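Local coordinates for protein probable sugar kinase (PDB 3KZH) that probably phosphorylates a carbohydrate as a kinase of the pfkB (ribokinase-like) family, and holds a beta-D-glucopyranose molecule in its pocket, at residues 8-13 and 58-63; 133-138 and 158-163; 245-250 and 286-291. All coordinates share one frame; numbering follows the deposited sequence.

In the fold
Contacts 1 and 2 are both partly buried, reach the same mixed sheet and touch: the Y8 hydroxyl of contact 1 bonds to the carbonyl of I133 in contact 2, and their centres lie about 11 Å apart. Contact 1, the more buried (seven of twelve touching residues against three of seven), is a regular parallel strand pair bonded through its backbones. In contact 2 the loops entering two other strands meet through a threonine hydroxyl, a weak backbone bond and a water. Contact 3 lies on the surface, on the opposite side of the chain's centre and about 27 Å between centres from contact 1; there a loop meets a helix end through one backbone bond and a few aliphatic groups.

Contact 1: 8-13 and 58-63; sequences YLLVFG and NTNFMS
F12 and M62, a selenomethionine, meet on the face of the parallel strand pair 9-12 and 59-62 (axes 4.7 Å apart at closest, 21° between their directions) that also carries L10 and N60. Selenium SE of M62 sits in the plane of the F12 ring, at its edge, 3.6 Å from F12 CD1: a Met-aromatic contact. The M62 chain is extended to its selenium and then bends at chi3 (-69°), which brings M62 CE beside L10 CD1. L10 and N60 run side by side in the same direction, and L10 CD1 lies 3.3 Å from N60 OD1. The ring of Y8 also runs alongside N60, its CD1 3.7 Å from N60 CB; the ring and amide planes are 40° apart. The polar ends have partners beyond the pair: Y8 OH the carbonyl of I133, N60 ND2 the carboxylate of D87.

On the other face, V11 crosses F61 obliquely, V11 CG1 being 3.9 Å from F61 CD1, while V11 CG2 meets the methyl of T59. F61 also turns its ring edge to V11 O. In the central sheet of the ribokinase-like fold, 139-143 flanks 9-12 on its other side; helix 44-54 covers L9, T59 and F61, helix 131-135 L10, N60 and M62.

Five N-H...O bonds, from L9 N to N58 O through to G13 N to M62 O, hold the strands in register; past them S63 OG donates to G13 O (2.7 Å). The side chains add mainly apolar contact.

Contact 2: 133-138 and 158-163; sequences IFENAE and KDKTNF
The backbones approach most closely where the end of helix 131-135 passes the loop before strand 162-166, the CA atoms of E135 and K160 lying 5.0 Å apart, and the chains come together again at E138 and T161. The central side chain is T161, whose CB points toward the other segment. Its chi1 of -178° sets OG1 opposite the backbone N, and from there the hydroxyl donates to A137 O at 2.9 Å. The donor stands well above the carbonyl plane, 59° out of it, and the bond therefore does not follow a lone pair. T161 OG1 is also bonded to the hydroxyl of T140 in the neighbouring strand. The methyl CG2 of T161 turns to the helix end, 3.5 Å from F134 O, the same carbonyl that accepts A137 N within its own segment. The F134 ring stacks with that of F157 in helix 147-157.

Nearer the surface, E135 and K160 lie side by side and point the same way, with E135 CG 4.1 Å from K160 CG. The touch is between methylenes: the K160 chain bends at chi2 and chi3, and its amine goes to the carbonyl of N156, while the E135 carboxylate forms a salt bridge with R131. E135 O and K160 O, 3.1 Å apart, are both acceptors and form no bond. A water lies between A137 O and K160 O, at 2.8 Å from each oxygen.

Further along, N162 N gives a weak bond to E138 O at 3.4 Å, where N162 CB also rests against that carbonyl. This weak bond stands at the start of the parallel pairing of strands 139-143 and 162-166, which helix 147-157 links. The arrangement is that of a beta-alpha-beta unit at the N-terminal ends of its two strands, in the central sheet of a ribokinase-like fold.

Contact 3: 245-250 and 286-291; sequences TEVDVK and ITISHE
I288, at the end of helix 273-288, is the chief apolar group and meets two valines of the 245-250 loop. Its CG2 is shared between them, lying 3.8 Å from V247 CG1 and 3.8 Å from V249 CG1. The V247 side chain crosses it at about a right angle, and that of V249 at a slant. The I288 side chain is also about 7 Å from the bound beta-D-glucopyranose. I288 O then receives K250 N at 2.9 Å, in a nearly straight bond with an N-H...O angle of 178°; it is the one direct hydrogen bond between the segments.

At S289 the hydroxyl is turned back to the helix, with chi1 at 78° placing OG between the backbone N and carbonyl carbon; S289 OG donates to I286 O at 2.9 Å, tilted 31° from the carbonyl plane. Its own carbonyl is met by the extended chain of K250, S289 O lying 3.3 Å from K250 CD. The CB of H290 points away from the loop; its ring meets that of H295, and H290 ND1 is hydrogen-bonded to E292 N. E291 bends at chi2, and its OE2 comes 3.7 Å from K250 CB; its carboxylate reaches the K250 amine only through a water, by two weak bonds.

The loop, which leads from strand 239-244 to helix 255-268, thus passes across the C-terminal end of helix 273-288, while I286 packs on helix 300-308 and T287 OG1 bonds to S258 of helix 255-268.

Contact 1: 8-13 and 58-63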
ATOM      1  N   TYR A   8      26.102 -15.374   5.049  1.00 26.25           N
ATOM      2  CA  TYR A   8      24.853 -14.987   4.410  1.00 24.26           C
ATOM      3  C   TYR A   8      24.855 -15.185   2.901  1.00 22.56           C
ATOM      4  O   TYR A   8      25.916 -15.273   2.272  1.00 21.12           O
ATOM      5  CB  TYR A   8      24.534 -13.509   4.726  1.00 23.87           C
ATOM      6  CG  TYR A   8      25.538 -12.503   4.174  1.00 26.18           C
ATOM      7  CD1 TYR A   8      25.324 -11.875   2.926  1.00 25.96           C
ATOM      8  CD2 TYR A   8      26.716 -12.185   4.886  1.00 23.87           C
ATOM      9  CE1 TYR A   8      26.256 -10.959   2.400  1.00 25.15           C
ATOM     10  CE2 TYR A   8      27.658 -11.269   4.364  1.00 23.32           C
ATOM     11  CZ  TYR A   8      27.414 -10.669   3.125  1.00 24.16           C
ATOM     12  OH  TYR A   8      28.338  -9.812   2.601  1.00 25.60           O
ATOM     13  N   LEU A   9      23.651 -15.135   2.334  1.00 21.97           N
ATOM     14  CA  LEU A   9      23.439 -15.237   0.894  1.00 22.10           C
ATOM     15  C   LEU A   9      22.911 -13.894   0.445  1.00 19.89           C
ATOM     16  O   LEU A   9      21.987 -13.352   1.053  1.00 17.75           O
ATOM     17  CB  LEU A   9      22.395 -16.309   0.542  1.00 23.44           C
ATOM     18  CG  LEU A   9      22.552 -17.003  -0.825  1.00 24.46           C
ATOM     19  CD1 LEU A   9      21.909 -18.341  -0.734  1.00 21.55           C
ATOM     20  CD2 LEU A   9      22.052 -16.237  -2.036  1.00 26.01           C
ATOM     21  N   LEU A  10      23.473 -13.398  -0.652  1.00 18.94           N
ATOM     22  CA  LEU A  10      23.048 -12.138  -1.209  1.00 18.09           C
ATOM     23  C   LEU A  10      22.175 -12.332  -2.430  1.00 17.60           C
ATOM     24  O   LEU A  10      22.473 -13.154  -3.295  1.00 15.61           O
ATOM     25  CB  LEU A  10      24.250 -11.247  -1.541  1.00 16.23           C
ATOM     26  CG  LEU A  10      24.018  -9.848  -2.140  1.00 19.59           C
ATOM     27  CD1 LEU A  10      23.214  -8.946  -1.207  1.00 14.57           C
ATOM     28  CD2 LEU A  10      25.356  -9.223  -2.454  1.00 17.42           C
ATOM     29  N   VAL A  11      21.054 -11.615  -2.443  1.00 16.15           N
ATOM     30  CA  VAL A  11      20.125 -11.626  -3.562  1.00 18.75           C
ATOM     31  C   VAL A  11      20.131 -10.169  -4.011  1.00 20.75           C
ATOM     32  O   VAL A  11      19.972  -9.269  -3.188  1.00 21.37           O
ATOM     33  CB  VAL A  11      18.683 -12.090  -3.147  1.00 18.95           C
ATOM     34  CG1 VAL A  11      17.746 -12.105  -4.358  1.00 14.85           C
ATOM     35  CG2 VAL A  11      18.716 -13.477  -2.508  1.00 13.45           C
ATOM     36  N   PHE A  12      20.394  -9.947  -5.296  1.00 21.11           N
ATOM     37  CA  PHE A  12      20.445  -8.599  -5.869  1.00 21.02           C
ATOM     38  C   PHE A  12      19.425  -8.491  -7.010  1.00 18.91           C
ATOM     39  O   PHE A  12      19.553  -9.190  -8.004  1.00 20.33           O
ATOM     40  CB  PHE A  12      21.886  -8.314  -6.366  1.00 24.04           C
ATOM     41  CG  PHE A  12      22.105  -6.922  -6.918  1.00 24.08           C
ATOM     42  CD1 PHE A  12      22.435  -5.859  -6.059  1.00 27.32           C
ATOM     43  CD2 PHE A  12      22.030  -6.675  -8.307  1.00 24.86           C
ATOM     44  CE1 PHE A  12      22.695  -4.544  -6.566  1.00 26.58           C
ATOM     45  CE2 PHE A  12      22.282  -5.378  -8.836  1.00 27.27           C
ATOM     46  CZ  PHE A  12      22.618  -4.308  -7.956  1.00 24.85           C
ATOM     47  N   GLY A  13      18.451  -7.591  -6.875  1.00 17.97           N
ATOM     48  CA  GLY A  13      17.434  -7.411  -7.902  1.00 18.99           C
ATOM     49  C   GLY A  13      16.227  -6.563  -7.519  1.00 19.86           C
ATOM     50  O   GLY A  13      16.147  -6.039  -6.412  1.00 19.30           O
ATOM     51  N   ASN A  58      20.009 -17.012   6.135  1.00 18.74           N
ATOM     52  CA  ASN A  58      20.408 -15.661   6.539  1.00 19.37           C
ATOM     53  C   ASN A  58      20.566 -15.006   5.173  1.00 19.18           C
ATOM     54  O   ASN A  58      21.477 -15.334   4.404  1.00 18.01           O
ATOM     55  CB  ASN A  58      21.724 -15.721   7.325  1.00 16.24           C
ATOM     56  CG  ASN A  58      22.171 -14.367   7.853  1.00 17.51           C
ATOM     57  OD1 ASN A  58      21.363 -13.465   8.085  1.00 18.64           O
ATOM     58  ND2 ASN A  58      23.479 -14.225   8.055  1.00 17.03           N
ATOM     59  N   THR A  59      19.569 -14.191   4.849  1.00 17.62           N
ATOM     60  CA  THR A  59      19.458 -13.546   3.559  1.00 18.03           C
ATOM     61  C   THR A  59      19.680 -12.053   3.564  1.00 16.66           C
ATOM     62  O   THR A  59      19.128 -11.329   4.380  1.00 15.03           O
ATOM     63  CB  THR A  59      18.034 -13.834   2.960  1.00 19.27           C
ATOM     64  OG1 THR A  59      17.737 -15.234   3.091  1.00 15.31           O
ATOM     65  CG2 THR A  59      17.934 -13.423   1.476  1.00 17.72           C
ATOM     66  N   ASN A  60      20.491 -11.607   2.616  1.00 18.11           N
ATOM     67  CA  ASN A  60      20.745 -10.192   2.421  1.00 18.73           C
ATOM     68  C   ASN A  60      20.112  -9.892   1.062  1.00 15.79           C
ATOM     69  O   ASN A  60      20.498 -10.448   0.035  1.00 11.57           O
ATOM     70  CB  ASN A  60      22.248  -9.868   2.431  1.00 19.48           C
ATOM     71  CG  ASN A  60      22.529  -8.370   2.413  1.00 22.93           C
ATOM     72  OD1 ASN A  60      21.961  -7.635   1.603  1.00 21.57           O
ATOM     73  ND2 ASN A  60      23.421  -7.915   3.287  1.00 23.16           N
ATOM     74  N   PHE A  61      19.078  -9.067   1.092  1.00 15.35           N
ATOM     75  CA  PHE A  61      18.382  -8.666  -0.121  1.00 16.30           C
ATOM     76  C   PHE A  61      18.663  -7.204  -0.451  1.00 15.23           C
ATOM     77  O   PHE A  61      18.116  -6.302   0.175  1.00 14.61           O
ATOM     78  CB  PHE A  61      16.862  -8.931  -0.024  1.00 12.72           C
ATOM     79  CG  PHE A  61      16.090  -8.568  -1.285  1.00 13.83           C
ATOM     80  CD1 PHE A  61      16.633  -8.804  -2.570  1.00 11.07           C
ATOM     81  CD2 PHE A  61      14.829  -7.964  -1.194  1.00 10.68           C
ATOM     82  CE1 PHE A  61      15.945  -8.440  -3.739  1.00 14.86           C
ATOM     83  CE2 PHE A  61      14.128  -7.594  -2.353  1.00 11.70           C
ATOM     84  CZ  PHE A  61      14.680  -7.829  -3.630  1.00 12.27           C
HETATM   85  N   MSE A  62      19.454  -7.002  -1.500  1.00 17.86           N
HETATM   86  CA  MSE A  62      19.819  -5.669  -1.961  1.00 22.60           C
HETATM   87  C   MSE A  62      18.925  -5.319  -3.144  1.00 21.14           C
HETATM   88  O   MSE A  62      19.021  -5.919  -4.210  1.00 21.10           O
HETATM   89  CB  MSE A  62      21.298  -5.633  -2.349  1.00 24.71           C
HETATM   90  CG  MSE A  62      21.898  -4.236  -2.537  1.00 31.06           C
HETATM   91 SE   MSE A  62      23.747  -4.343  -3.070  1.00 44.00          SE
HETATM   92  CE  MSE A  62      24.413  -5.018  -1.419  1.00 26.39           C
ATOM     93  N   SER A  63      18.060  -4.334  -2.940  1.00 19.39           N
ATOM     94  CA  SER A  63      17.126  -3.934  -3.969  1.00 22.38           C
ATOM     95  C   SER A  63      17.156  -2.443  -4.225  1.00 25.87           C
ATOM     96  O   SER A  63      18.115  -1.754  -3.859  1.00 25.67           O
ATOM     97  CB  SER A  63      15.719  -4.383  -3.565  1.00 20.70           C
ATOM     98  OG  SER A  63      14.831  -4.416  -4.675  1.00 15.24           O
TER

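Contact 2: 133-138 and 158-163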
ATOM      1  N   ILE A 133      29.714  -6.141   0.682  1.00 34.29           N
ATOM      2  CA  ILE A 133      28.548  -7.008   0.842  1.00 32.39           C
ATOM      3  C   ILE A 133      28.625  -8.134  -0.197  1.00 30.57           C
ATOM      4  O   ILE A 133      28.356  -9.291   0.123  1.00 25.62           O
ATOM      5  CB  ILE A 133      27.206  -6.223   0.728  1.00 31.82           C
ATOM      6  CG1 ILE A 133      27.185  -5.016   1.684  1.00 31.94           C
ATOM      7  CG2 ILE A 133      26.000  -7.159   0.991  1.00 32.63           C
ATOM      8  CD1 ILE A 133      27.319  -5.347   3.193  1.00 28.68           C
ATOM      9  N   PHE A 134      29.069  -7.781  -1.407  1.00 29.56           N
ATOM     10  CA  PHE A 134      29.243  -8.727  -2.511  1.00 31.62           C
ATOM     11  C   PHE A 134      30.409  -9.676  -2.254  1.00 33.19           C
ATOM     12  O   PHE A 134      30.234 -10.892  -2.291  1.00 33.30           O
ATOM     13  CB  PHE A 134      29.493  -7.997  -3.827  1.00 29.27           C
ATOM     14  CG  PHE A 134      28.310  -7.250  -4.354  1.00 29.22           C
ATOM     15  CD1 PHE A 134      27.334  -7.909  -5.122  1.00 30.69           C
ATOM     16  CD2 PHE A 134      28.191  -5.867  -4.147  1.00 28.17           C
ATOM     17  CE1 PHE A 134      26.241  -7.194  -5.688  1.00 30.37           C
ATOM     18  CE2 PHE A 134      27.110  -5.136  -4.703  1.00 28.93           C
ATOM     19  CZ  PHE A 134      26.134  -5.800  -5.476  1.00 26.87           C
ATOM     20  N   GLU A 135      31.566  -9.107  -1.908  1.00 34.16           N
ATOM     21  CA  GLU A 135      32.795  -9.864  -1.635  1.00 35.73           C
ATOM     22  C   GLU A 135      32.727 -10.890  -0.496  1.00 35.00           C
ATOM     23  O   GLU A 135      33.347 -11.959  -0.589  1.00 36.02           O
ATOM     24  CB  GLU A 135      33.977  -8.908  -1.417  1.00 36.36           C
ATOM     25  CG  GLU A 135      34.322  -8.076  -2.641  1.00 37.84           C
ATOM     26  CD  GLU A 135      35.413  -7.044  -2.413  1.00 39.23           C
ATOM     27  OE1 GLU A 135      35.489  -6.474  -1.304  1.00 38.63           O
ATOM     28  OE2 GLU A 135      36.192  -6.794  -3.360  1.00 40.68           O
ATOM     29  N   ASN A 136      31.964 -10.577   0.551  1.00 32.39           N
ATOM     30  CA  ASN A 136      31.820 -11.483   1.693  1.00 33.40           C
ATOM     31  C   ASN A 136      30.578 -12.381   1.628  1.00 31.70           C
ATOM     32  O   ASN A 136      30.296 -13.124   2.573  1.00 32.82           O
ATOM     33  CB  ASN A 136      31.865 -10.709   3.018  1.00 35.79           C
ATOM     34  CG  ASN A 136      33.187  -9.993   3.232  1.00 38.40           C
ATOM     35  OD1 ASN A 136      33.262  -8.770   3.125  1.00 38.67           O
ATOM     36  ND2 ASN A 136      34.240 -10.754   3.513  1.00 39.81           N
ATOM     37  N   ALA A 137      29.841 -12.304   0.518  1.00 27.67           N
ATOM     38  CA  ALA A 137      28.656 -13.129   0.303  1.00 26.87           C
ATOM     39  C   ALA A 137      29.108 -14.490  -0.192  1.00 25.67           C
ATOM     40  O   ALA A 137      29.958 -14.568  -1.082  1.00 25.00           O
ATOM     41  CB  ALA A 137      27.740 -12.484  -0.716  1.00 26.55           C
ATOM     42  N   GLU A 138      28.574 -15.560   0.397  1.00 23.19           N
ATOM     43  CA  GLU A 138      28.964 -16.914  -0.017  1.00 25.37           C
ATOM     44  C   GLU A 138      28.443 -17.185  -1.424  1.00 23.04           C
ATOM     45  O   GLU A 138      29.165 -17.723  -2.267  1.00 21.36           O
ATOM     46  CB  GLU A 138      28.443 -17.980   0.949  1.00 26.76           C
ATOM     47  CG  GLU A 138      28.656 -17.713   2.429  1.00 32.48           C
ATOM     48  CD  GLU A 138      30.106 -17.843   2.877  1.00 35.37           C
ATOM     49  OE1 GLU A 138      30.794 -18.793   2.435  1.00 36.88           O
ATOM     50  OE2 GLU A 138      30.549 -17.001   3.691  1.00 35.81           O
ATOM     51  N   LYS A 158      33.393 -12.175  -9.530  1.00 41.46           N
ATOM     52  CA  LYS A 158      33.332 -13.625  -9.808  1.00 44.09           C
ATOM     53  C   LYS A 158      34.223 -14.577  -8.983  1.00 44.70           C
ATOM     54  O   LYS A 158      33.853 -15.733  -8.759  1.00 44.87           O
ATOM     55  CB  LYS A 158      33.516 -13.922 -11.303  1.00 45.79           C
ATOM     56  CG  LYS A 158      34.912 -13.648 -11.862  1.00 47.19           C
ATOM     57  CD  LYS A 158      35.131 -14.403 -13.154  1.00 49.58           C
ATOM     58  CE  LYS A 158      36.532 -14.209 -13.710  1.00 50.29           C
ATOM     59  NZ  LYS A 158      36.793 -12.796 -14.089  1.00 54.50           N
ATOM     60  N   ASP A 159      35.379 -14.091  -8.538  1.00 45.72           N
ATOM     61  CA  ASP A 159      36.310 -14.903  -7.747  1.00 47.41           C
ATOM     62  C   ASP A 159      36.169 -14.650  -6.245  1.00 47.02           C
ATOM     63  O   ASP A 159      36.791 -15.344  -5.431  1.00 47.46           O
ATOM     64  CB  ASP A 159      37.757 -14.645  -8.184  1.00 49.02           C
ATOM     65  CG  ASP A 159      37.988 -14.919  -9.658  1.00 51.12           C
ATOM     66  OD1 ASP A 159      37.904 -16.096 -10.071  1.00 50.99           O
ATOM     67  OD2 ASP A 159      38.250 -13.946 -10.402  1.00 52.81           O
ATOM     68  N   LYS A 160      35.347 -13.656  -5.902  1.00 46.45           N
ATOM     69  CA  LYS A 160      35.079 -13.254  -4.518  1.00 44.64           C
ATOM     70  C   LYS A 160      33.770 -13.845  -3.974  1.00 41.72           C
ATOM     71  O   LYS A 160      33.650 -14.097  -2.773  1.00 40.38           O
ATOM     72  CB  LYS A 160      35.072 -11.721  -4.420  1.00 47.08           C
ATOM     73  CG  LYS A 160      36.458 -11.049  -4.513  1.00 50.10           C
ATOM     74  CD  LYS A 160      36.606 -10.129  -5.742  1.00 52.75           C
ATOM     75  CE  LYS A 160      37.029 -10.899  -7.004  1.00 54.71           C
ATOM     76  NZ  LYS A 160      36.952 -10.148  -8.293  1.00 55.12           N
ATOM     77  N   THR A 161      32.793 -14.025  -4.863  1.00 38.31           N
ATOM     78  CA  THR A 161      31.492 -14.612  -4.529  1.00 35.60           C
ATOM     79  C   THR A 161      31.012 -15.542  -5.651  1.00 35.10           C
ATOM     80  O   THR A 161      31.390 -15.380  -6.813  1.00 36.11           O
ATOM     81  CB  THR A 161      30.400 -13.539  -4.209  1.00 34.70           C
ATOM     82  OG1 THR A 161      29.162 -14.187  -3.856  1.00 27.05           O
ATOM     83  CG2 THR A 161      30.171 -12.600  -5.373  1.00 31.93           C
ATOM     84  N   ASN A 162      30.168 -16.501  -5.287  1.00 33.75           N
ATOM     85  CA  ASN A 162      29.628 -17.471  -6.224  1.00 32.52           C
ATOM     86  C   ASN A 162      28.240 -17.086  -6.752  1.00 31.29           C
ATOM     87  O   ASN A 162      27.229 -17.225  -6.065  1.00 30.41           O
ATOM     88  CB  ASN A 162      29.588 -18.839  -5.556  1.00 35.25           C
ATOM     89  CG  ASN A 162      30.961 -19.454  -5.346  1.00 37.16           C
ATOM     90  OD1 ASN A 162      31.181 -20.156  -4.359  1.00 37.76           O
ATOM     91  ND2 ASN A 162      31.863 -19.262  -6.306  1.00 37.15           N
ATOM     92  N   PHE A 163      28.201 -16.646  -8.000  1.00 28.66           N
ATOM     93  CA  PHE A 163      26.965 -16.202  -8.638  1.00 27.82           C
ATOM     94  C   PHE A 163      25.971 -17.275  -9.093  1.00 25.15           C
ATOM     95  O   PHE A 163      26.362 -18.321  -9.603  1.00 23.31           O
ATOM     96  CB  PHE A 163      27.303 -15.277  -9.798  1.00 30.05           C
ATOM     97  CG  PHE A 163      27.786 -13.932  -9.387  1.00 29.88           C
ATOM     98  CD1 PHE A 163      26.875 -12.917  -9.088  1.00 30.29           C
ATOM     99  CD2 PHE A 163      29.164 -13.651  -9.347  1.00 31.33           C
ATOM    100  CE1 PHE A 163      27.321 -11.611  -8.751  1.00 31.03           C
ATOM    101  CE2 PHE A 163      29.628 -12.360  -9.015  1.00 29.58           C
ATOM    102  CZ  PHE A 163      28.703 -11.335  -8.716  1.00 32.02           C
TER
HETATM  103  O   HOH W   1      32.672 -15.078  -0.387  1.00 35.03           O

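Contact 3: 245-250 and 286-291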
ATOM      1  N   THR A 245       6.190 -37.522  -7.767  1.00 39.05           N
ATOM      2  CA  THR A 245       4.900 -38.048  -8.209  1.00 43.39           C
ATOM      3  C   THR A 245       3.837 -37.253  -7.426  1.00 46.19           C
ATOM      4  O   THR A 245       4.180 -36.508  -6.497  1.00 44.72           O
ATOM      5  CB  THR A 245       4.773 -39.584  -7.926  1.00 42.39           C
ATOM      6  OG1 THR A 245       4.801 -39.833  -6.515  1.00 44.99           O
ATOM      7  CG2 THR A 245       5.914 -40.352  -8.574  1.00 40.19           C
ATOM      8  N   GLU A 246       2.573 -37.358  -7.839  1.00 50.91           N
ATOM      9  CA  GLU A 246       1.436 -36.689  -7.173  1.00 55.12           C
ATOM     10  C   GLU A 246       1.435 -35.147  -7.077  1.00 55.22           C
ATOM     11  O   GLU A 246       0.850 -34.580  -6.145  1.00 56.40           O
ATOM     12  CB  GLU A 246       1.194 -37.303  -5.768  1.00 57.79           C
ATOM     13  CG  GLU A 246       0.766 -38.768  -5.752  1.00 62.24           C
ATOM     14  CD  GLU A 246      -0.562 -39.000  -6.449  1.00 65.11           C
ATOM     15  OE1 GLU A 246      -1.578 -38.416  -6.002  1.00 67.19           O
ATOM     16  OE2 GLU A 246      -0.584 -39.746  -7.453  1.00 66.20           O
ATOM     17  N   VAL A 247       2.069 -34.473  -8.038  1.00 55.05           N
ATOM     18  CA  VAL A 247       2.112 -33.004  -8.041  1.00 55.16           C
ATOM     19  C   VAL A 247       1.023 -32.415  -8.948  1.00 55.71           C
ATOM     20  O   VAL A 247       1.066 -32.568 -10.176  1.00 56.20           O
ATOM     21  CB  VAL A 247       3.516 -32.442  -8.466  1.00 54.85           C
ATOM     22  CG1 VAL A 247       3.551 -30.922  -8.349  1.00 53.02           C
ATOM     23  CG2 VAL A 247       4.612 -33.022  -7.601  1.00 54.56           C
ATOM     24  N   ASP A 248       0.048 -31.756  -8.323  1.00 55.91           N
ATOM     25  CA  ASP A 248      -1.052 -31.099  -9.037  1.00 56.70           C
ATOM     26  C   ASP A 248      -0.784 -29.597  -8.998  1.00 55.61           C
ATOM     27  O   ASP A 248      -0.572 -29.023  -7.920  1.00 55.30           O
ATOM     28  CB  ASP A 248      -2.415 -31.407  -8.385  1.00 58.50           C
ATOM     29  CG  ASP A 248      -2.780 -32.892  -8.427  1.00 60.97           C
ATOM     30  OD1 ASP A 248      -2.432 -33.581  -9.415  1.00 60.74           O
ATOM     31  OD2 ASP A 248      -3.426 -33.368  -7.465  1.00 62.59           O
ATOM     32  N   VAL A 249      -0.759 -28.970 -10.172  1.00 54.22           N
ATOM     33  CA  VAL A 249      -0.490 -27.538 -10.247  1.00 53.29           C
ATOM     34  C   VAL A 249      -1.741 -26.672 -10.366  1.00 50.75           C
ATOM     35  O   VAL A 249      -2.716 -27.056 -11.017  1.00 50.18           O
ATOM     36  CB  VAL A 249       0.568 -27.184 -11.365  1.00 54.27           C
ATOM     37  CG1 VAL A 249       1.639 -28.248 -11.433  1.00 56.42           C
ATOM     38  CG2 VAL A 249      -0.048 -26.986 -12.726  1.00 55.90           C
ATOM     39  N   LYS A 250      -1.717 -25.542  -9.662  1.00 48.61           N
ATOM     40  CA  LYS A 250      -2.800 -24.561  -9.683  1.00 46.56           C
ATOM     41  C   LYS A 250      -2.286 -23.334 -10.433  1.00 44.53           C
ATOM     42  O   LYS A 250      -2.909 -22.885 -11.393  1.00 43.05           O
ATOM     43  CB  LYS A 250      -3.241 -24.184  -8.264  1.00 47.19           C
ATOM     44  CG  LYS A 250      -4.057 -25.255  -7.558  1.00 49.05           C
ATOM     45  CD  LYS A 250      -4.643 -24.742  -6.252  1.00 51.93           C
ATOM     46  CE  LYS A 250      -5.443 -25.829  -5.534  1.00 53.42           C
ATOM     47  NZ  LYS A 250      -5.997 -25.393  -4.219  1.00 53.92           N
ATOM     48  N   ILE A 286       5.324 -26.893  -3.408  1.00 27.57           N
ATOM     49  CA  ILE A 286       4.435 -26.218  -2.452  1.00 28.80           C
ATOM     50  C   ILE A 286       3.878 -24.929  -3.058  1.00 30.22           C
ATOM     51  O   ILE A 286       2.686 -24.642  -2.943  1.00 32.96           O
ATOM     52  CB  ILE A 286       5.169 -25.891  -1.108  1.00 28.25           C
ATOM     53  CG1 ILE A 286       5.554 -27.180  -0.380  1.00 25.69           C
ATOM     54  CG2 ILE A 286       4.263 -25.113  -0.170  1.00 28.42           C
ATOM     55  CD1 ILE A 286       6.453 -26.986   0.827  1.00 23.95           C
ATOM     56  N   THR A 287       4.748 -24.188  -3.736  1.00 30.40           N
ATOM     57  CA  THR A 287       4.383 -22.926  -4.379  1.00 31.58           C
ATOM     58  C   THR A 287       3.487 -23.155  -5.602  1.00 32.48           C
ATOM     59  O   THR A 287       2.591 -22.355  -5.880  1.00 31.86           O
ATOM     60  CB  THR A 287       5.655 -22.139  -4.757  1.00 29.41           C
ATOM     61  OG1 THR A 287       6.454 -21.962  -3.586  1.00 28.15           O
ATOM     62  CG2 THR A 287       5.331 -20.780  -5.288  1.00 27.87           C
ATOM     63  N   ILE A 288       3.703 -24.283  -6.279  1.00 33.57           N
ATOM     64  CA  ILE A 288       2.935 -24.663  -7.465  1.00 36.04           C
ATOM     65  C   ILE A 288       1.503 -25.121  -7.122  1.00 36.12           C
ATOM     66  O   ILE A 288       0.598 -24.982  -7.942  1.00 33.23           O
ATOM     67  CB  ILE A 288       3.739 -25.719  -8.314  1.00 37.26           C
ATOM     68  CG1 ILE A 288       3.809 -25.282  -9.774  1.00 38.93           C
ATOM     69  CG2 ILE A 288       3.196 -27.141  -8.161  1.00 36.06           C
ATOM     70  CD1 ILE A 288       4.856 -26.028 -10.590  1.00 40.07           C
ATOM     71  N   SER A 289       1.316 -25.612  -5.893  1.00 38.06           N
ATOM     72  CA  SER A 289       0.023 -26.098  -5.403  1.00 41.39           C
ATOM     73  C   SER A 289      -0.877 -25.010  -4.812  1.00 42.60           C
ATOM     74  O   SER A 289      -1.974 -25.310  -4.338  1.00 43.95           O
ATOM     75  CB  SER A 289       0.233 -27.196  -4.356  1.00 43.06           C
ATOM     76  OG  SER A 289       0.585 -26.653  -3.087  1.00 44.28           O
ATOM     77  N   HIS A 290      -0.385 -23.771  -4.790  1.00 44.02           N
ATOM     78  CA  HIS A 290      -1.128 -22.628  -4.256  1.00 44.23           C
ATOM     79  C   HIS A 290      -1.369 -21.626  -5.382  1.00 44.79           C
ATOM     80  O   HIS A 290      -0.578 -21.547  -6.323  1.00 44.41           O
ATOM     81  CB  HIS A 290      -0.333 -21.963  -3.119  1.00 45.44           C
ATOM     82  CG  HIS A 290      -1.179 -21.175  -2.164  1.00 45.43           C
ATOM     83  ND1 HIS A 290      -1.553 -19.871  -2.401  1.00 45.47           N
ATOM     84  CD2 HIS A 290      -1.736 -21.517  -0.978  1.00 45.00           C
ATOM     85  CE1 HIS A 290      -2.308 -19.444  -1.403  1.00 44.82           C
ATOM     86  NE2 HIS A 290      -2.433 -20.423  -0.527  1.00 44.43           N
ATOM     87  N   GLU A 291      -2.464 -20.872  -5.276  1.00 46.11           N
ATOM     88  CA  GLU A 291      -2.834 -19.855  -6.266  1.00 47.42           C
ATOM     89  C   GLU A 291      -1.915 -18.640  -6.225  1.00 46.27           C
ATOM     90  O   GLU A 291      -1.695 -17.978  -7.245  1.00 46.78           O
ATOM     91  CB  GLU A 291      -4.288 -19.403  -6.071  1.00 50.69           C
ATOM     92  CG  GLU A 291      -5.357 -20.353  -6.622  1.00 55.61           C
ATOM     93  CD  GLU A 291      -5.425 -20.406  -8.157  1.00 57.65           C
ATOM     94  OE1 GLU A 291      -5.182 -19.372  -8.826  1.00 56.85           O
ATOM     95  OE2 GLU A 291      -5.739 -21.496  -8.692  1.00 58.45           O
TER
HETATM   96  O   HOH W   2      -7.227 -22.848  -5.952  1.00 57.97           O